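Local structure of putative peptidase M23 (2HSI) at residues I193-A198 with Q238-G243; V201-D206 with T213-H218; I223-H228 with H261-L266. The protein is probably a zinc-dependent metalloendopeptidase of the M23 family, although its substrate and biological role have not been established. One frame throughout, in Å; residues are numbered along the deposited sequence.

Interaction 1 (I193-A198 with Q238-G243); sequences IKAPAA and QQVPRG
Gly-243 N donates to Ala-195 O where the segments 193-198 and 238-243 pass in opposite directions, mostly as loop and turn, and their backbones come as close as 4.1 Å between the CA atoms of Ala-197 and Arg-242. Gly-243 N lies 2.7 Å from Ala-195 O in a nearly straight bond (162°), and the donor lies in the carbonyl plane, on a lone pair. Gly-243 makes the bond from a positive phi of 91°, a conformation that glycine enters without difficulty. So close an approach is consistent with the small side chains of Ala-195, Ala-197 and Ala-198 and the bare Gly-243. The methyl CB of Ala-195 points at the opposing segment, resting 3.4 Å from Pro-241 O and meeting CG2 of Val-240 at 4.1 Å. Three residues on, the CA of Ala-198 lies 3.3 Å from Val-240 O, a bent CA-H...O contact, and its CB leans on the same oxygen. The two long side chains touch with their stems rather than their charges. Arg-242 has CG anti to the backbone N (chi1 174°) and runs on extended to NE, which lays CG alongside Pro-196 O at 3.8 Å, while its guanidinium forms a salt bridge with Asp-155. Lys-194 packs CG against Gly-243 O at 3.4 Å, then leads away to a salt bridge between NZ and Asp-159. Pro-196 O itself accepts a hydrogen bond from Asn-151 ND2, and Ala-198 N is bound to Ser-150 OG. The contact joins the loop after strand 192-194 to the turn that follows strand 239-240. Its chemistry is that of backbone against methyl and methylene groups, secured by one strong amide bond, and the two charges are probably balanced by Asp-155 and Asp-159.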
loop_
_atom_site.group_PDB
_atom_site.type_symbol
_atom_site.label_atom_id
_atom_site.label_comp_id
_atom_site.label_asym_id
_atom_site.label_seq_id
_atom_site.Cartn_x
_atom_site.Cartn_y
_atom_site.Cartn_z
ATOM N N ILE A 193 -3.306 -15.679 -6.306
ATOM C CA ILE A 193 -2.887 -14.489 -5.562
ATOM C C ILE A 193 -3.909 -14.225 -4.471
ATOM O O ILE A 193 -5.096 -14.075 -4.756
ATOM C CB ILE A 193 -2.746 -13.240 -6.483
ATOM C CG1 ILE A 193 -1.686 -13.493 -7.563
ATOM C CG2 ILE A 193 -2.361 -11.994 -5.671
ATOM C CD1 ILE A 193 -1.659 -12.438 -8.668
ATOM N N LYS A 194 -3.437 -14.177 -3.229
ATOM C CA LYS A 194 -4.314 -14.012 -2.075
ATOM C C LYS A 194 -4.211 -12.618 -1.450
ATOM O O LYS A 194 -3.138 -12.025 -1.439
ATOM C CB LYS A 194 -4.069 -15.119 -1.051
ATOM C CG LYS A 194 -4.474 -16.516 -1.550
ATOM C CD LYS A 194 -3.681 -17.620 -0.870
ATOM C CE LYS A 194 -2.293 -17.769 -1.487
ATOM N NZ LYS A 194 -1.471 -18.796 -0.793
ATOM N N ALA A 195 -5.344 -12.096 -0.971
ATOM C CA ALA A 195 -5.381 -10.794 -0.285
ATOM C C ALA A 195 -4.479 -10.817 0.949
ATOM O O ALA A 195 -4.648 -11.669 1.826
ATOM C CB ALA A 195 -6.799 -10.437 0.102
ATOM N N PRO A 196 -3.488 -9.908 1.001
ATOM C CA PRO A 196 -2.554 -9.808 2.142
ATOM C C PRO A 196 -3.228 -9.392 3.454
ATOM O O PRO A 196 -2.719 -9.717 4.538
ATOM C CB PRO A 196 -1.565 -8.715 1.690
ATOM C CG PRO A 196 -1.691 -8.654 0.204
ATOM C CD PRO A 196 -3.150 -8.937 -0.059
ATOM N N ALA A 197 -4.337 -8.658 3.335
ATOM C CA ALA A 197 -5.236 -8.288 4.434
ATOM C C ALA A 197 -6.623 -8.190 3.837
ATOM O O ALA A 197 -6.763 -8.171 2.610
ATOM C CB ALA A 197 -4.842 -6.928 5.028
ATOM N N ALA A 198 -7.650 -8.070 4.681
ATOM C CA ALA A 198 -9.018 -7.866 4.177
ATOM C C ALA A 198 -9.131 -6.515 3.484
ATOM O O ALA A 198 -8.338 -5.611 3.733
ATOM C CB ALA A 198 -10.045 -7.971 5.297
ATOM N N GLN A 238 -16.218 -5.593 -4.361
ATOM C CA GLN A 238 -16.278 -6.817 -3.546
ATOM C C GLN A 238 -15.418 -6.729 -2.286
ATOM O O GLN A 238 -14.265 -6.300 -2.328
ATOM C CB GLN A 238 -15.864 -8.046 -4.358
ATOM C CG GLN A 238 -16.020 -9.378 -3.619
ATOM C CD GLN A 238 -15.706 -10.576 -4.473
ATOM O OE1 GLN A 238 -15.686 -10.495 -5.701
ATOM N NE2 GLN A 238 -15.459 -11.704 -3.828
ATOM N N GLN A 239 -15.993 -7.153 -1.167
ATOM C CA GLN A 239 -15.263 -7.185 0.092
ATOM C C GLN A 239 -14.663 -8.561 0.277
ATOM O O GLN A 239 -15.375 -9.569 0.292
ATOM C CB GLN A 239 -16.168 -6.765 1.253
ATOM C CG GLN A 239 -16.774 -5.365 1.037
ATOM C CD GLN A 239 -17.560 -4.824 2.226
ATOM O OE1 GLN A 239 -17.183 -5.017 3.382
ATOM N NE2 GLN A 239 -18.650 -4.113 1.937
ATOM N N VAL A 240 -13.339 -8.599 0.370
ATOM C CA VAL A 240 -12.592 -9.859 0.419
ATOM C C VAL A 240 -11.903 -10.020 1.771
ATOM O O VAL A 240 -11.459 -9.037 2.350
ATOM C CB VAL A 240 -11.577 -9.998 -0.775
ATOM C CG1 VAL A 240 -12.309 -9.977 -2.099
ATOM C CG2 VAL A 240 -10.495 -8.921 -0.745
ATOM N N PRO A 241 -11.870 -11.253 2.315
ATOM C CA PRO A 241 -11.127 -11.441 3.555
ATOM C C PRO A 241 -9.622 -11.530 3.292
ATOM O O PRO A 241 -9.207 -11.779 2.154
ATOM C CB PRO A 241 -11.625 -12.805 4.040
ATOM C CG PRO A 241 -11.923 -13.549 2.773
ATOM C CD PRO A 241 -12.492 -12.509 1.842
ATOM N N ARG A 242 -8.827 -11.377 4.346
ATOM C CA ARG A 242 -7.409 -11.752 4.306
ATOM C C ARG A 242 -7.292 -13.209 3.823
ATOM O O ARG A 242 -7.944 -14.102 4.362
ATOM C CB ARG A 242 -6.801 -11.590 5.692
ATOM C CG ARG A 242 -5.376 -12.063 5.858
ATOM C CD ARG A 242 -4.995 -11.853 7.317
ATOM N NE ARG A 242 -3.650 -12.317 7.634
ATOM C CZ ARG A 242 -3.105 -12.267 8.847
ATOM N NH1 ARG A 242 -3.787 -11.777 9.881
ATOM N NH2 ARG A 242 -1.870 -12.709 9.029
ATOM N N GLY A 243 -6.497 -13.435 2.778
ATOM C CA GLY A 243 -6.373 -14.772 2.195
ATOM C C GLY A 243 -7.334 -15.095 1.063
ATOM O O GLY A 243 -7.199 -16.137 0.422
#

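Interaction 2 (V201-D206 with T213-H218); sequences VILIGD and TVFVDH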
loop_
_atom_site.group_PDB
_atom_site.type_symbol
_atom_site.label_atom_id
_atom_site.label_comp_id
_atom_site.label_asym_id
_atom_site.label_seq_id
_atom_site.Cartn_x
_atom_site.Cartn_y
_atom_site.Cartn_z
ATOM N N VAL A 201 -12.298 -4.328 -3.167
ATOM C CA VAL A 201 -11.778 -4.130 -4.527
ATOM C C VAL A 201 -12.278 -2.775 -5.038
ATOM O O VAL A 201 -13.473 -2.590 -5.244
ATOM C CB VAL A 201 -12.195 -5.279 -5.478
ATOM C CG1 VAL A 201 -11.581 -5.084 -6.867
ATOM C CG2 VAL A 201 -11.774 -6.639 -4.894
ATOM N N ILE A 202 -11.364 -1.818 -5.179
ATOM C CA ILE A 202 -11.731 -0.459 -5.576
ATOM C C ILE A 202 -11.343 -0.126 -7.021
ATOM O O ILE A 202 -11.715 0.938 -7.541
ATOM C CB ILE A 202 -11.154 0.610 -4.609
ATOM C CG1 ILE A 202 -9.626 0.506 -4.513
ATOM C CG2 ILE A 202 -11.840 0.487 -3.244
ATOM C CD1 ILE A 202 -8.915 1.770 -3.978
ATOM N N LEU A 203 -10.615 -1.036 -7.666
ATOM C CA LEU A 203 -10.245 -0.848 -9.086
ATOM C C LEU A 203 -9.850 -2.150 -9.778
ATOM O O LEU A 203 -9.108 -2.958 -9.233
ATOM C CB LEU A 203 -9.126 0.206 -9.244
ATOM C CG LEU A 203 -8.740 0.659 -10.667
ATOM C CD1 LEU A 203 -9.945 1.136 -11.451
ATOM C CD2 LEU A 203 -7.676 1.735 -10.657
ATOM N N ILE A 204 -10.396 -2.347 -10.974
ATOM C CA ILE A 204 -10.052 -3.462 -11.843
ATOM C C ILE A 204 -9.830 -2.846 -13.220
ATOM O O ILE A 204 -10.644 -2.062 -13.693
ATOM C CB ILE A 204 -11.169 -4.535 -11.888
ATOM C CG1 ILE A 204 -11.215 -5.313 -10.573
ATOM C CG2 ILE A 204 -10.961 -5.529 -13.053
ATOM C CD1 ILE A 204 -12.426 -6.252 -10.454
ATOM N N GLY A 205 -8.701 -3.153 -13.829
ATOM C CA GLY A 205 -8.440 -2.662 -15.168
ATOM C C GLY A 205 -7.692 -3.673 -16.001
ATOM O O GLY A 205 -7.175 -4.662 -15.489
ATOM N N ASP A 206 -7.681 -3.424 -17.301
ATOM C CA ASP A 206 -6.825 -4.159 -18.215
ATOM C C ASP A 206 -6.063 -3.086 -18.964
ATOM O O ASP A 206 -6.540 -2.525 -19.954
ATOM C CB ASP A 206 -7.623 -5.060 -19.162
ATOM C CG ASP A 206 -6.779 -6.193 -19.755
ATOM O OD1 ASP A 206 -5.554 -6.024 -19.948
ATOM O OD2 ASP A 206 -7.345 -7.268 -20.041
ATOM N N THR A 213 -5.113 -5.680 -13.744
ATOM C CA THR A 213 -4.681 -4.983 -12.540
ATOM C C THR A 213 -5.835 -4.950 -11.579
ATOM O O THR A 213 -6.960 -4.711 -11.997
ATOM C CB THR A 213 -4.222 -3.538 -12.873
ATOM O OG1 THR A 213 -3.169 -3.590 -13.839
ATOM C CG2 THR A 213 -3.712 -2.790 -11.621
ATOM N N VAL A 214 -5.553 -5.217 -10.303
ATOM C CA VAL A 214 -6.557 -5.141 -9.252
ATOM C C VAL A 214 -6.029 -4.352 -8.039
ATOM O O VAL A 214 -4.904 -4.560 -7.610
ATOM C CB VAL A 214 -7.100 -6.562 -8.855
ATOM C CG1 VAL A 214 -5.977 -7.524 -8.413
ATOM C CG2 VAL A 214 -8.202 -6.457 -7.797
ATOM N N PHE A 215 -6.837 -3.420 -7.540
ATOM C CA PHE A 215 -6.520 -2.651 -6.334
ATOM C C PHE A 215 -7.449 -3.077 -5.198
ATOM O O PHE A 215 -8.670 -3.096 -5.372
ATOM C CB PHE A 215 -6.765 -1.157 -6.549
ATOM C CG PHE A 215 -5.731 -0.451 -7.395
ATOM C CD1 PHE A 215 -4.992 0.589 -6.857
ATOM C CD2 PHE A 215 -5.564 -0.752 -8.740
ATOM C CE1 PHE A 215 -4.081 1.293 -7.632
ATOM C CE2 PHE A 215 -4.640 -0.063 -9.513
ATOM C CZ PHE A 215 -3.899 0.955 -8.957
ATOM N N VAL A 216 -6.863 -3.378 -4.038
ATOM C CA VAL A 216 -7.598 -3.726 -2.818
ATOM C C VAL A 216 -7.355 -2.687 -1.710
ATOM O O VAL A 216 -6.213 -2.472 -1.261
ATOM C CB VAL A 216 -7.217 -5.133 -2.294
ATOM C CG1 VAL A 216 -7.990 -5.465 -1.024
ATOM C CG2 VAL A 216 -7.476 -6.199 -3.352
ATOM N N ASP A 217 -8.436 -2.043 -1.291
ATOM C CA ASP A 217 -8.373 -1.014 -0.257
ATOM C C ASP A 217 -8.501 -1.655 1.133
ATOM O O ASP A 217 -9.579 -2.069 1.529
ATOM C CB ASP A 217 -9.458 0.040 -0.528
ATOM C CG ASP A 217 -9.553 1.109 0.554
ATOM O OD1 ASP A 217 -8.565 1.337 1.269
ATOM O OD2 ASP A 217 -10.633 1.737 0.678
ATOM N N HIS A 218 -7.398 -1.721 1.874
ATOM C CA HIS A 218 -7.442 -2.250 3.243
ATOM C C HIS A 218 -8.014 -1.249 4.248
ATOM O O HIS A 218 -8.292 -1.615 5.377
ATOM C CB HIS A 218 -6.068 -2.771 3.700
ATOM C CG HIS A 218 -5.404 -3.663 2.698
ATOM N ND1 HIS A 218 -5.936 -4.875 2.313
ATOM C CD2 HIS A 218 -4.262 -3.511 1.986
ATOM C CE1 HIS A 218 -5.155 -5.427 1.400
ATOM N NE2 HIS A 218 -4.125 -4.625 1.194
#
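Leu-203 and Phe-215 lie side by side on one face of a beta hairpin, and the methyl CD2 of Leu-203 sits over one face of the phenyl ring. Leu-203 CD2 stands 4.1 Å from the centroid of the Phe-215 ring and 27° off the normal, a CH-pi contact reached because the leucine CG is anti to the backbone N (chi1 -172°). Just before it the register slips by one residue between Val-201 and Leu-203, a beta bulge: Ile-202 N bonds to Phe-215 O and Phe-215 N to Leu-203 O, so two residues face one. Ile-202, the extra residue, turns its side chain along the neighbouring strand: CG1 abuts Phe-215 CB at 3.9 Å, and CG2 nestles against Asp-217 CB at 3.6 Å. The isoleucine thus fills the groove between Phe-215 and Asp-217. Leu-203 N, buried here, finds no hydrogen-bond partner. On the reverse face the side chains of Val-201 and Val-214 cross at about a right angle, CG1 of Val-201 3.8 Å from CG2 of Val-214, with Ile-204 reaching the same Val-214 methyl more loosely. Beyond the bulge the pairing is regular: Gly-205 and Thr-213 exchange two amide bonds, Thr-213 N lying 2.9 Å from Gly-205 O. Helix 127-141 covers the Leu-203 and Phe-215 face through Gln-137, Ala-140 and Tyr-141, whereas Val-234 packs on Val-201 and Val-214; strand 239-240 adjoins 199-207, and strand 222-229 continues the sheet beyond 213-219.

Interaction 3 (I223-H228 with H261-L266); sequences ISMFCH and HWNVSL. With ZN (zinc ion), chain C.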
loop_
_atom_site.group_PDB
_atom_site.type_symbol
_atom_site.label_atom_id
_atom_site.label_comp_id
_atom_site.label_asym_id
_atom_site.label_seq_id
_atom_site.Cartn_x
_atom_site.Cartn_y
_atom_site.Cartn_z
ATOM N N ILE A 223 -3.303 0.411 0.808
ATOM C CA ILE A 223 -3.812 -0.189 -0.442
ATOM C C ILE A 223 -2.797 -1.172 -1.049
ATOM O O ILE A 223 -1.605 -0.845 -1.176
ATOM C CB ILE A 223 -4.202 0.937 -1.460
ATOM C CG1 ILE A 223 -5.464 1.694 -0.981
ATOM C CG2 ILE A 223 -4.399 0.388 -2.914
ATOM C CD1 ILE A 223 -5.697 3.039 -1.633
ATOM N N SER A 224 -3.264 -2.369 -1.419
ATOM C CA SER A 224 -2.467 -3.287 -2.244
ATOM C C SER A 224 -2.897 -3.203 -3.705
ATOM O O SER A 224 -4.087 -3.111 -4.013
ATOM C CB SER A 224 -2.590 -4.737 -1.772
ATOM O OG SER A 224 -1.896 -4.942 -0.551
ATOM N N MET A 225 -1.916 -3.235 -4.596
ATOM C CA MET A 225 -2.180 -3.314 -6.027
ATOM C C MET A 225 -1.447 -4.531 -6.574
ATOM O O MET A 225 -0.322 -4.832 -6.146
ATOM C CB MET A 225 -1.744 -2.022 -6.732
ATOM C CG MET A 225 -1.917 -2.004 -8.267
ATOM S SD MET A 225 -0.574 -2.841 -9.153
ATOM C CE MET A 225 -0.243 -1.644 -10.452
ATOM N N PHE A 226 -2.094 -5.237 -7.503
ATOM C CA PHE A 226 -1.487 -6.377 -8.203
ATOM C C PHE A 226 -1.721 -6.229 -9.683
ATOM O O PHE A 226 -2.838 -5.961 -10.100
ATOM C CB PHE A 226 -2.092 -7.700 -7.732
ATOM C CG PHE A 226 -1.961 -7.924 -6.267
ATOM C CD1 PHE A 226 -0.818 -8.512 -5.750
ATOM C CD2 PHE A 226 -2.963 -7.516 -5.398
ATOM C CE1 PHE A 226 -0.682 -8.701 -4.398
ATOM C CE2 PHE A 226 -2.821 -7.700 -4.030
ATOM C CZ PHE A 226 -1.686 -8.297 -3.536
ATOM N N CYS A 227 -0.675 -6.423 -10.480
ATOM C CA CYS A 227 -0.799 -6.266 -11.922
ATOM C C CYS A 227 -0.179 -7.431 -12.700
ATOM O O CYS A 227 0.426 -8.330 -12.106
ATOM C CB CYS A 227 -0.243 -4.918 -12.368
ATOM S SG CYS A 227 1.495 -4.681 -11.987
ATOM N N HIS A 228 -0.369 -7.399 -14.023
ATOM C CA HIS A 228 0.012 -8.472 -14.966
ATOM C C HIS A 228 -0.710 -9.803 -14.733
ATOM O O HIS A 228 -0.200 -10.840 -15.115
ATOM C CB HIS A 228 1.536 -8.710 -15.009
ATOM C CG HIS A 228 2.348 -7.462 -15.168
ATOM N ND1 HIS A 228 2.325 -6.702 -16.315
ATOM C CD2 HIS A 228 3.207 -6.844 -14.324
ATOM C CE1 HIS A 228 3.138 -5.669 -16.174
ATOM N NE2 HIS A 228 3.686 -5.732 -14.974
ATOM N N HIS A 261 3.672 -8.976 -9.614
ATOM C CA HIS A 261 4.045 -7.669 -9.066
ATOM C C HIS A 261 3.029 -7.198 -8.028
ATOM O O HIS A 261 1.825 -7.165 -8.294
ATOM C CB HIS A 261 4.205 -6.622 -10.181
ATOM C CG HIS A 261 4.672 -5.279 -9.696
ATOM N ND1 HIS A 261 5.992 -4.888 -9.732
ATOM C CD2 HIS A 261 3.990 -4.233 -9.172
ATOM C CE1 HIS A 261 6.105 -3.665 -9.245
ATOM N NE2 HIS A 261 4.902 -3.246 -8.895
ATOM N N TRP A 262 3.544 -6.811 -6.862
ATOM C CA TRP A 262 2.738 -6.330 -5.736
ATOM C C TRP A 262 3.201 -4.943 -5.288
ATOM O O TRP A 262 4.370 -4.764 -4.913
ATOM C CB TRP A 262 2.832 -7.337 -4.582
ATOM C CG TRP A 262 2.121 -6.968 -3.278
ATOM C CD1 TRP A 262 0.978 -6.232 -3.133
ATOM C CD2 TRP A 262 2.507 -7.367 -1.956
ATOM N NE1 TRP A 262 0.631 -6.150 -1.806
ATOM C CE2 TRP A 262 1.554 -6.835 -1.063
ATOM C CE3 TRP A 262 3.572 -8.121 -1.439
ATOM C CZ2 TRP A 262 1.633 -7.025 0.323
ATOM C CZ3 TRP A 262 3.653 -8.307 -0.061
ATOM C CH2 TRP A 262 2.685 -7.758 0.805
ATOM N N ASN A 263 2.293 -3.966 -5.358
ATOM C CA ASN A 263 2.516 -2.629 -4.786
ATOM C C ASN A 263 1.795 -2.494 -3.468
ATOM O O ASN A 263 0.684 -2.996 -3.332
ATOM C CB ASN A 263 1.984 -1.532 -5.715
ATOM C CG ASN A 263 2.817 -1.365 -6.966
ATOM O OD1 ASN A 263 4.036 -1.505 -6.933
ATOM N ND2 ASN A 263 2.162 -1.059 -8.078
ATOM N N VAL A 264 2.422 -1.808 -2.508
ATOM C CA VAL A 264 1.747 -1.388 -1.275
ATOM C C VAL A 264 1.842 0.127 -1.180
ATOM O O VAL A 264 2.922 0.697 -1.325
ATOM C CB VAL A 264 2.341 -2.036 0.001
ATOM C CG1 VAL A 264 1.750 -1.391 1.276
ATOM C CG2 VAL A 264 2.078 -3.531 0.020
ATOM N N SER A 265 0.702 0.769 -0.953
ATOM C CA SER A 265 0.642 2.210 -0.832
ATOM C C SER A 265 0.091 2.607 0.539
ATOM O O SER A 265 -0.762 1.921 1.108
ATOM C CB SER A 265 -0.207 2.790 -1.959
ATOM O OG SER A 265 -0.166 4.213 -2.021
ATOM N N LEU A 266 0.609 3.716 1.054
ATOM C CA LEU A 266 0.107 4.367 2.264
ATOM C C LEU A 266 0.162 5.851 1.983
ATOM O O LEU A 266 1.182 6.347 1.494
ATOM C CB LEU A 266 1.003 4.071 3.472
ATOM C CG LEU A 266 0.884 2.749 4.235
ATOM C CD1 LEU A 266 2.140 2.541 5.073
ATOM C CD2 LEU A 266 -0.351 2.745 5.126
HETATM ZN ZN ZN C . 7.657 -5.995 -10.409
HETATM O O HOH W 1 0.985 -9.464 -9.764
#
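His-261, whose ring flanks Cys-227 SG, binds the zinc ion through ND1 at 2.1 Å. It is the second histidine of the HxH motif of M23 metallopeptidases; His-259, the first, completes the site with His-180 and Asp-184. On the other side of the ring, His-261 NE2 donates to Asn-263 OD1 at 2.8 Å, a bent bond that arrives from above the amide's carbonyl plane. Asn-263 is therefore a second-shell residue that would limit the rotation of the ring. Beneath these groups the antiparallel strands 223-227 and 261-266 are joined by paired amide bonds at Ile-223 with Ser-265 and at Met-225 with Asn-263. Cys-227 N makes a weak bond to His-261 O at 3.4 Å. There a water accepts from His-261 N and lies where it can donate to Cys-227 O. On the opposite face Trp-262 directs NE1 almost straight (171°) and in its ring plane at Ser-224 OG, 3.1 Å away; His-218 NE2 is bonded to the same hydroxyl. The Phe-226 ring and the five-membered ring of Trp-262 are nearly parallel, at 8°, yet so far offset that little of one ring covers the other. Val-264 CG2 lies over one indole face toward its rim, and helix 273-277 packs on Trp-262 and Val-264. Back on the His-261 face, beside helix 127-141, Met-225 bends at chi2 (-81°), bringing SD and CE each to 3.4 Å from Asn-263 ND2.

How the interactions relate
Interactions 2 and 3 occupy successive strands of one antiparallel sheet, and interaction 1 lies at its edge. Strands 213-219 and 222-229 are neighbours, so interactions 2 and 3, with centres 9 Å apart, are stitched by probable backbone bonds such as Val-216 N to Ser-224 O at 2.8 Å. Interaction 1 encloses interaction 2 along the chain, and its Ala-198 O lies 2.9 Å from His-218 ND1. That histidine spans the interval to Ser-224, linking all three contacts. Pro-196 CG of interaction 1 also packs 3.7 Å from Trp-262 CZ2. Only interaction 3 supplies a zinc ligand; in interaction 2 the Thr-213 side chain is about 12 Å from the ion.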